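PDB 2OSE: structural PPIase-like protein L605 from Mimivirus, which probably binds cyclosporin A and isomerises peptidyl-prolyl bonds, forms homotrimers and is carried in the virion. Local coordinates for residues D38-G43 with E110-V115; S130-T135 with R165-I170. All coordinates share one frame; numbering follows the deposited sequence.

Interaction 1: residues D38-G43 with E110-V115; sequences DAFPAG and EPIPPV
The ring of F40 reaches across to loop 110-115 and meets it obliquely through CD1, CE1 and CZ. CB leaves the backbone just before helix 41-52, where F40 is the N-cap residue; with CG anti to the backbone N (chi1 -169°) the ring extends toward the loop. CD1 of F40 lies against V115 O and CE1 of F40 against P113 O, both at 3.5 Å. At the tip, CZ of F40 packs on I112 CG2 at 3.8 Å. The ring also lies beneath its own helix turn, with G43 N 3.4 Å above one face and offset toward the rim. I112 turns the same methyl, CG2, to the helix, where it touches A42 CB at 3.5 Å. One water lies at the edge of the F40 ring, in its plane; it accepts from A42 N (2.9 Å) and donates to V115 O (2.8 Å), so a first-turn amide of the helix is satisfied. F116 and Y143 pack edge-to-face on F40, which also reaches L131, V168 and I170 of the barrel. Between the two segments no direct hydrogen bond forms; they meet through apolar contacts, ring carbons set against two carbonyl oxygens, and one bridging water.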
ATOM      1  N   ASP A  38      -0.887  31.815 -16.462  1.00 34.84           N
ATOM      2  CA  ASP A  38      -1.951  31.803 -17.518  1.00 36.50           C
ATOM      3  C   ASP A  38      -2.537  30.424 -17.863  1.00 36.46           C
ATOM      4  O   ASP A  38      -3.473  30.313 -18.656  1.00 37.23           O
ATOM      5  CB  ASP A  38      -1.548  32.543 -18.826  1.00 36.51           C
ATOM      6  CG  ASP A  38      -0.363  31.905 -19.586  1.00 38.89           C
ATOM      7  OD1 ASP A  38      -0.171  30.665 -19.643  1.00 39.21           O
ATOM      8  OD2 ASP A  38       0.390  32.693 -20.208  1.00 42.10           O
ATOM      9  N   ALA A  39      -1.981  29.378 -17.279  1.00 35.62           N
ATOM     10  CA  ALA A  39      -2.515  28.046 -17.470  1.00 34.33           C
ATOM     11  C   ALA A  39      -3.728  27.843 -16.559  1.00 33.42           C
ATOM     12  O   ALA A  39      -4.682  27.162 -16.938  1.00 33.79           O
ATOM     13  CB  ALA A  39      -1.424  26.992 -17.171  1.00 34.07           C
ATOM     14  N   PHE A  40      -3.676  28.423 -15.363  1.00 32.36           N
ATOM     15  CA  PHE A  40      -4.562  28.057 -14.262  1.00 31.91           C
ATOM     16  C   PHE A  40      -4.264  28.966 -13.099  1.00 31.99           C
ATOM     17  O   PHE A  40      -3.577  28.546 -12.146  1.00 32.85           O
ATOM     18  CB  PHE A  40      -4.264  26.596 -13.831  1.00 31.90           C
ATOM     19  CG  PHE A  40      -5.257  25.988 -12.880  1.00 31.96           C
ATOM     20  CD1 PHE A  40      -6.305  26.733 -12.323  1.00 32.17           C
ATOM     21  CD2 PHE A  40      -5.118  24.621 -12.518  1.00 32.68           C
ATOM     22  CE1 PHE A  40      -7.203  26.149 -11.428  1.00 33.53           C
ATOM     23  CE2 PHE A  40      -6.011  24.023 -11.631  1.00 32.68           C
ATOM     24  CZ  PHE A  40      -7.066  24.777 -11.085  1.00 33.27           C
ATOM     25  N   PRO A  41      -4.773  30.218 -13.127  1.00 31.63           N
ATOM     26  CA  PRO A  41      -4.434  31.146 -12.064  1.00 30.87           C
ATOM     27  C   PRO A  41      -4.573  30.698 -10.612  1.00 30.91           C
ATOM     28  O   PRO A  41      -3.648  30.895  -9.813  1.00 29.97           O
ATOM     29  CB  PRO A  41      -5.342  32.356 -12.369  1.00 30.85           C
ATOM     30  CG  PRO A  41      -5.444  32.354 -13.827  1.00 30.86           C
ATOM     31  CD  PRO A  41      -5.599  30.879 -14.169  1.00 31.14           C
ATOM     32  N   ALA A  42      -5.717  30.126 -10.237  1.00 30.61           N
ATOM     33  CA  ALA A  42      -5.918  29.758  -8.831  1.00 29.66           C
ATOM     34  C   ALA A  42      -5.026  28.575  -8.397  1.00 29.13           C
ATOM     35  O   ALA A  42      -4.619  28.502  -7.259  1.00 28.15           O
ATOM     36  CB  ALA A  42      -7.424  29.400  -8.569  1.00 30.82           C
ATOM     37  N   GLY A  43      -4.771  27.651  -9.310  1.00 28.85           N
ATOM     38  CA  GLY A  43      -3.941  26.474  -9.000  1.00 28.62           C
ATOM     39  C   GLY A  43      -2.463  26.819  -8.906  1.00 28.28           C
ATOM     40  O   GLY A  43      -1.754  26.282  -8.062  1.00 28.92           O
ATOM     41  N   GLU A 110     -10.509  25.609   0.942  1.00 47.46           N
ATOM     42  CA  GLU A 110     -11.534  25.430  -0.079  1.00 47.84           C
ATOM     43  C   GLU A 110     -10.940  24.701  -1.281  1.00 46.47           C
ATOM     44  O   GLU A 110      -9.795  24.980  -1.675  1.00 46.21           O
ATOM     45  CB  GLU A 110     -12.082  26.774  -0.571  1.00 47.47           C
ATOM     46  CG  GLU A 110     -12.919  27.573   0.410  1.00 50.07           C
ATOM     47  CD  GLU A 110     -13.407  28.883  -0.219  1.00 50.93           C
ATOM     48  OE1 GLU A 110     -12.933  29.951   0.223  1.00 56.15           O
ATOM     49  OE2 GLU A 110     -14.240  28.849  -1.171  1.00 54.69           O
ATOM     50  N   PRO A 111     -11.720  23.776  -1.872  1.00 45.00           N
ATOM     51  CA  PRO A 111     -11.381  23.179  -3.153  1.00 43.53           C
ATOM     52  C   PRO A 111     -11.121  24.252  -4.203  1.00 42.23           C
ATOM     53  O   PRO A 111     -11.763  25.319  -4.171  1.00 42.39           O
ATOM     54  CB  PRO A 111     -12.655  22.421  -3.542  1.00 44.05           C
ATOM     55  CG  PRO A 111     -13.380  22.153  -2.276  1.00 44.91           C
ATOM     56  CD  PRO A 111     -12.977  23.238  -1.306  1.00 45.51           C
ATOM     57  N   ILE A 112     -10.214  23.971  -5.139  1.00 39.42           N
ATOM     58  CA  ILE A 112      -9.965  24.886  -6.252  1.00 36.94           C
ATOM     59  C   ILE A 112     -10.699  24.420  -7.494  1.00 36.32           C
ATOM     60  O   ILE A 112     -10.432  23.342  -7.987  1.00 35.46           O
ATOM     61  CB  ILE A 112      -8.425  25.036  -6.588  1.00 36.80           C
ATOM     62  CG1 ILE A 112      -7.649  25.427  -5.340  1.00 34.23           C
ATOM     63  CG2 ILE A 112      -8.217  26.054  -7.719  1.00 33.45           C
ATOM     64  CD1 ILE A 112      -6.148  25.128  -5.409  1.00 36.22           C
ATOM     65  N   PRO A 113     -11.630  25.254  -8.020  1.00 36.77           N
ATOM     66  CA  PRO A 113     -12.385  24.924  -9.227  1.00 36.18           C
ATOM     67  C   PRO A 113     -11.531  24.867 -10.469  1.00 35.81           C
ATOM     68  O   PRO A 113     -10.499  25.535 -10.524  1.00 35.75           O
ATOM     69  CB  PRO A 113     -13.391  26.084  -9.344  1.00 36.77           C
ATOM     70  CG  PRO A 113     -13.518  26.590  -7.966  1.00 38.27           C
ATOM     71  CD  PRO A 113     -12.098  26.527  -7.440  1.00 36.69           C
ATOM     72  N   PRO A 114     -11.975  24.097 -11.479  1.00 35.25           N
ATOM     73  CA  PRO A 114     -11.214  23.997 -12.701  1.00 35.90           C
ATOM     74  C   PRO A 114     -11.424  25.227 -13.596  1.00 36.78           C
ATOM     75  O   PRO A 114     -11.862  25.105 -14.734  1.00 36.82           O
ATOM     76  CB  PRO A 114     -11.736  22.701 -13.355  1.00 35.84           C
ATOM     77  CG  PRO A 114     -13.084  22.421 -12.717  1.00 34.96           C
ATOM     78  CD  PRO A 114     -13.238  23.313 -11.524  1.00 35.77           C
ATOM     79  N   VAL A 115     -11.092  26.400 -13.074  1.00 37.15           N
ATOM     80  CA  VAL A 115     -11.157  27.610 -13.893  1.00 38.66           C
ATOM     81  C   VAL A 115      -9.786  27.879 -14.480  1.00 37.68           C
ATOM     82  O   VAL A 115      -8.944  28.464 -13.813  1.00 38.20           O
ATOM     83  CB  VAL A 115     -11.621  28.856 -13.089  1.00 37.76           C
ATOM     84  CG1 VAL A 115     -11.797  30.043 -14.040  1.00 40.68           C
ATOM     85  CG2 VAL A 115     -12.915  28.591 -12.355  1.00 40.30           C
TER
HETATM   86  O   HOH W   1      -8.250  29.820 -11.513  1.00 40.69           O

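Interaction 2: residues S130-T135 with R165-I170; sequences SLVPYT and RDQVVI
S130 and V169 face each other as an antiparallel non-hydrogen-bonded pair, their CA atoms 4.1 Å apart, and the two backbones run 146° from one another between 130-133 and 166-170. One direct bond joins them: L131 N donates to V168 O over 3.0 Å at 155°. The same oxygen receives a CA-H...O contact from S130 CA. Beyond it no direct bond follows; Q167 is the centre of an inverse gamma turn, and a water links the two segments, donating to Q167 OE1 (2.6 Å) and weakly to L131 O, and hydrogen-bonded to S130 OG, itself bonded to H123. Here strand 128-135 meets strand 168-175 in the antiparallel beta-barrel of the cyclophilin fold. Toward the F40 side of the sheet, L131 lies nearly perpendicular to I170, CG of L131 lying 3.7 Å from I170 CD1. The Q167 side chain runs alongside that of V132; it bends at chi2 (-94°), which brings its OE1 to 3.6 Å from V132 CG2 and 3.5 Å from P133 CD. P133 crosses D166 and sets CG 3.8 Å from D166 CB, beside the D166 carbonyl. D166 forms a salt bridge with R141. This end of the contact is part of the interface with the second subunit: Q167 NE2 bonds to A191 O of that subunit, whose R193 donates hydrogen bonds to the carbonyl oxygens of V132 and P133, while its Y190 packs on P133 and D166.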
ATOM      1  N   SER A 130       2.427  19.535 -12.854  1.00 23.55           N
ATOM      2  CA  SER A 130       0.981  19.538 -13.100  1.00 24.37           C
ATOM      3  C   SER A 130       0.220  19.368 -11.799  1.00 24.60           C
ATOM      4  O   SER A 130       0.814  18.990 -10.778  1.00 24.72           O
ATOM      5  CB  SER A 130       0.610  18.502 -14.172  1.00 23.30           C
ATOM      6  OG  SER A 130       0.955  17.159 -13.799  1.00 26.17           O
ATOM      7  N   LEU A 131      -1.066  19.714 -11.797  1.00 24.36           N
ATOM      8  CA  LEU A 131      -1.878  19.531 -10.590  1.00 24.91           C
ATOM      9  C   LEU A 131      -2.773  18.296 -10.768  1.00 24.81           C
ATOM     10  O   LEU A 131      -3.321  18.075 -11.824  1.00 24.10           O
ATOM     11  CB  LEU A 131      -2.719  20.773 -10.255  1.00 25.01           C
ATOM     12  CG  LEU A 131      -1.921  22.031  -9.927  1.00 25.66           C
ATOM     13  CD1 LEU A 131      -2.861  23.242  -9.703  1.00 24.24           C
ATOM     14  CD2 LEU A 131      -0.963  21.832  -8.721  1.00 24.58           C
ATOM     15  N   VAL A 132      -2.887  17.496  -9.716  1.00 25.97           N
ATOM     16  CA  VAL A 132      -3.620  16.236  -9.811  1.00 25.83           C
ATOM     17  C   VAL A 132      -5.096  16.483  -9.418  1.00 25.99           C
ATOM     18  O   VAL A 132      -5.371  16.996  -8.324  1.00 26.49           O
ATOM     19  CB  VAL A 132      -2.949  15.156  -8.927  1.00 26.33           C
ATOM     20  CG1 VAL A 132      -3.738  13.814  -8.964  1.00 26.63           C
ATOM     21  CG2 VAL A 132      -1.472  14.941  -9.370  1.00 23.28           C
ATOM     22  N   PRO A 133      -6.035  16.147 -10.321  1.00 26.91           N
ATOM     23  CA  PRO A 133      -7.445  16.383 -10.014  1.00 28.12           C
ATOM     24  C   PRO A 133      -7.989  15.382  -8.957  1.00 29.47           C
ATOM     25  O   PRO A 133      -7.387  14.330  -8.696  1.00 27.71           O
ATOM     26  CB  PRO A 133      -8.142  16.168 -11.360  1.00 27.35           C
ATOM     27  CG  PRO A 133      -7.251  15.244 -12.104  1.00 28.34           C
ATOM     28  CD  PRO A 133      -5.845  15.518 -11.643  1.00 25.49           C
ATOM     29  N   TYR A 134      -9.084  15.763  -8.317  1.00 30.66           N
ATOM     30  CA  TYR A 134      -9.936  14.796  -7.602  1.00 32.88           C
ATOM     31  C   TYR A 134     -11.425  15.092  -7.904  1.00 33.71           C
ATOM     32  O   TYR A 134     -11.745  16.125  -8.506  1.00 32.19           O
ATOM     33  CB  TYR A 134      -9.647  14.790  -6.102  1.00 32.78           C
ATOM     34  CG  TYR A 134     -10.170  15.980  -5.344  1.00 35.03           C
ATOM     35  CD1 TYR A 134     -11.446  15.944  -4.755  1.00 37.30           C
ATOM     36  CD2 TYR A 134      -9.396  17.127  -5.171  1.00 36.17           C
ATOM     37  CE1 TYR A 134     -11.934  17.001  -4.028  1.00 36.67           C
ATOM     38  CE2 TYR A 134      -9.867  18.197  -4.431  1.00 35.26           C
ATOM     39  CZ  TYR A 134     -11.144  18.130  -3.869  1.00 37.12           C
ATOM     40  OH  TYR A 134     -11.630  19.175  -3.149  1.00 34.59           O
ATOM     41  N   THR A 135     -12.301  14.153  -7.531  1.00 34.94           N
ATOM     42  CA  THR A 135     -13.747  14.234  -7.811  1.00 34.66           C
ATOM     43  C   THR A 135     -14.483  14.225  -6.482  1.00 34.23           C
ATOM     44  O   THR A 135     -14.145  13.456  -5.562  1.00 33.82           O
ATOM     45  CB  THR A 135     -14.195  13.084  -8.725  1.00 35.74           C
ATOM     46  OG1 THR A 135     -13.478  13.154  -9.959  1.00 39.19           O
ATOM     47  CG2 THR A 135     -15.667  13.187  -9.067  1.00 35.02           C
ATOM     48  N   ARG A 165      -6.422  14.333 -19.467  1.00 37.51           N
ATOM     49  CA  ARG A 165      -6.301  15.760 -19.826  1.00 37.86           C
ATOM     50  C   ARG A 165      -6.465  16.664 -18.596  1.00 36.50           C
ATOM     51  O   ARG A 165      -5.914  17.776 -18.552  1.00 37.01           O
ATOM     52  CB  ARG A 165      -7.361  16.076 -20.879  1.00 39.21           C
ATOM     53  CG  ARG A 165      -7.638  17.524 -21.145  1.00 44.89           C
ATOM     54  CD  ARG A 165      -7.019  18.013 -22.443  1.00 51.04           C
ATOM     55  NE  ARG A 165      -7.320  19.436 -22.652  1.00 56.21           N
ATOM     56  CZ  ARG A 165      -7.076  20.091 -23.784  1.00 59.39           C
ATOM     57  NH1 ARG A 165      -6.524  19.446 -24.817  1.00 61.10           N
ATOM     58  NH2 ARG A 165      -7.381  21.383 -23.890  1.00 59.24           N
ATOM     59  N   ASP A 166      -7.199  16.174 -17.593  1.00 34.08           N
ATOM     60  CA  ASP A 166      -7.400  16.901 -16.351  1.00 33.10           C
ATOM     61  C   ASP A 166      -6.144  16.953 -15.467  1.00 30.62           C
ATOM     62  O   ASP A 166      -6.152  17.618 -14.441  1.00 29.94           O
ATOM     63  CB  ASP A 166      -8.532  16.282 -15.524  1.00 34.62           C
ATOM     64  CG  ASP A 166      -9.909  16.442 -16.163  1.00 39.94           C
ATOM     65  OD1 ASP A 166     -10.112  17.367 -16.989  1.00 42.73           O
ATOM     66  OD2 ASP A 166     -10.794  15.628 -15.796  1.00 46.29           O
ATOM     67  N   GLN A 167      -5.110  16.204 -15.838  1.00 29.26           N
ATOM     68  CA  GLN A 167      -3.808  16.288 -15.175  1.00 27.91           C
ATOM     69  C   GLN A 167      -3.135  17.504 -15.784  1.00 26.59           C
ATOM     70  O   GLN A 167      -2.318  17.388 -16.699  1.00 28.38           O
ATOM     71  CB  GLN A 167      -3.012  14.995 -15.379  1.00 27.97           C
ATOM     72  CG  GLN A 167      -3.698  13.725 -14.768  1.00 27.69           C
ATOM     73  CD  GLN A 167      -3.253  13.370 -13.360  1.00 28.90           C
ATOM     74  OE1 GLN A 167      -2.718  14.196 -12.625  1.00 26.93           O
ATOM     75  NE2 GLN A 167      -3.457  12.103 -12.984  1.00 28.45           N
ATOM     76  N   VAL A 168      -3.505  18.670 -15.276  1.00 25.67           N
ATOM     77  CA  VAL A 168      -3.238  19.956 -15.955  1.00 25.69           C
ATOM     78  C   VAL A 168      -1.833  20.544 -15.688  1.00 24.88           C
ATOM     79  O   VAL A 168      -1.474  20.824 -14.548  1.00 24.33           O
ATOM     80  CB  VAL A 168      -4.352  21.001 -15.609  1.00 25.93           C
ATOM     81  CG1 VAL A 168      -4.355  21.313 -14.113  1.00 24.83           C
ATOM     82  CG2 VAL A 168      -4.162  22.327 -16.429  1.00 27.91           C
ATOM     83  N   VAL A 169      -1.072  20.730 -16.767  1.00 25.39           N
ATOM     84  CA  VAL A 169       0.279  21.288 -16.724  1.00 25.10           C
ATOM     85  C   VAL A 169       0.258  22.780 -16.358  1.00 25.31           C
ATOM     86  O   VAL A 169      -0.399  23.594 -17.033  1.00 25.52           O
ATOM     87  CB  VAL A 169       1.000  21.081 -18.065  1.00 24.85           C
ATOM     88  CG1 VAL A 169       2.425  21.744 -18.084  1.00 23.93           C
ATOM     89  CG2 VAL A 169       1.108  19.621 -18.366  1.00 25.76           C
ATOM     90  N   ILE A 170       0.987  23.117 -15.302  1.00 23.61           N
ATOM     91  CA  ILE A 170       1.073  24.483 -14.778  1.00 22.60           C
ATOM     92  C   ILE A 170       2.525  25.015 -14.692  1.00 22.37           C
ATOM     93  O   ILE A 170       2.725  26.142 -14.236  1.00 21.65           O
ATOM     94  CB  ILE A 170       0.415  24.627 -13.378  1.00 21.91           C
ATOM     95  CG1 ILE A 170       1.047  23.676 -12.346  1.00 21.80           C
ATOM     96  CG2 ILE A 170      -1.153  24.417 -13.426  1.00 22.34           C
ATOM     97  CD1 ILE A 170       0.870  24.205 -10.956  1.00 18.93           C
TER
HETATM   98  O   HOH W   2      -1.318  16.401 -12.784  1.00 29.43           O

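From the N terminus the chain pairs strands 16-23 and 26-35, enters helix 41-52 and passes through strands 83-85 and 89-92 before the loop at 110-115 returns to the helix start, closing interaction 1 across 66 residues. Strand 128-135 follows, and after strands 141-142 and 147-150 the chain comes back at 165-170, closing interaction 2 across 29. The two loops run in series, neither nested nor crossed, yet their centres lie about 10 Å apart and they touch. G43 CA meets L131 CD1 at 3.5 Å, and P111 packs on Y134. Interaction 1 joins helix and loop; interaction 2 joins two barrel strands beside them.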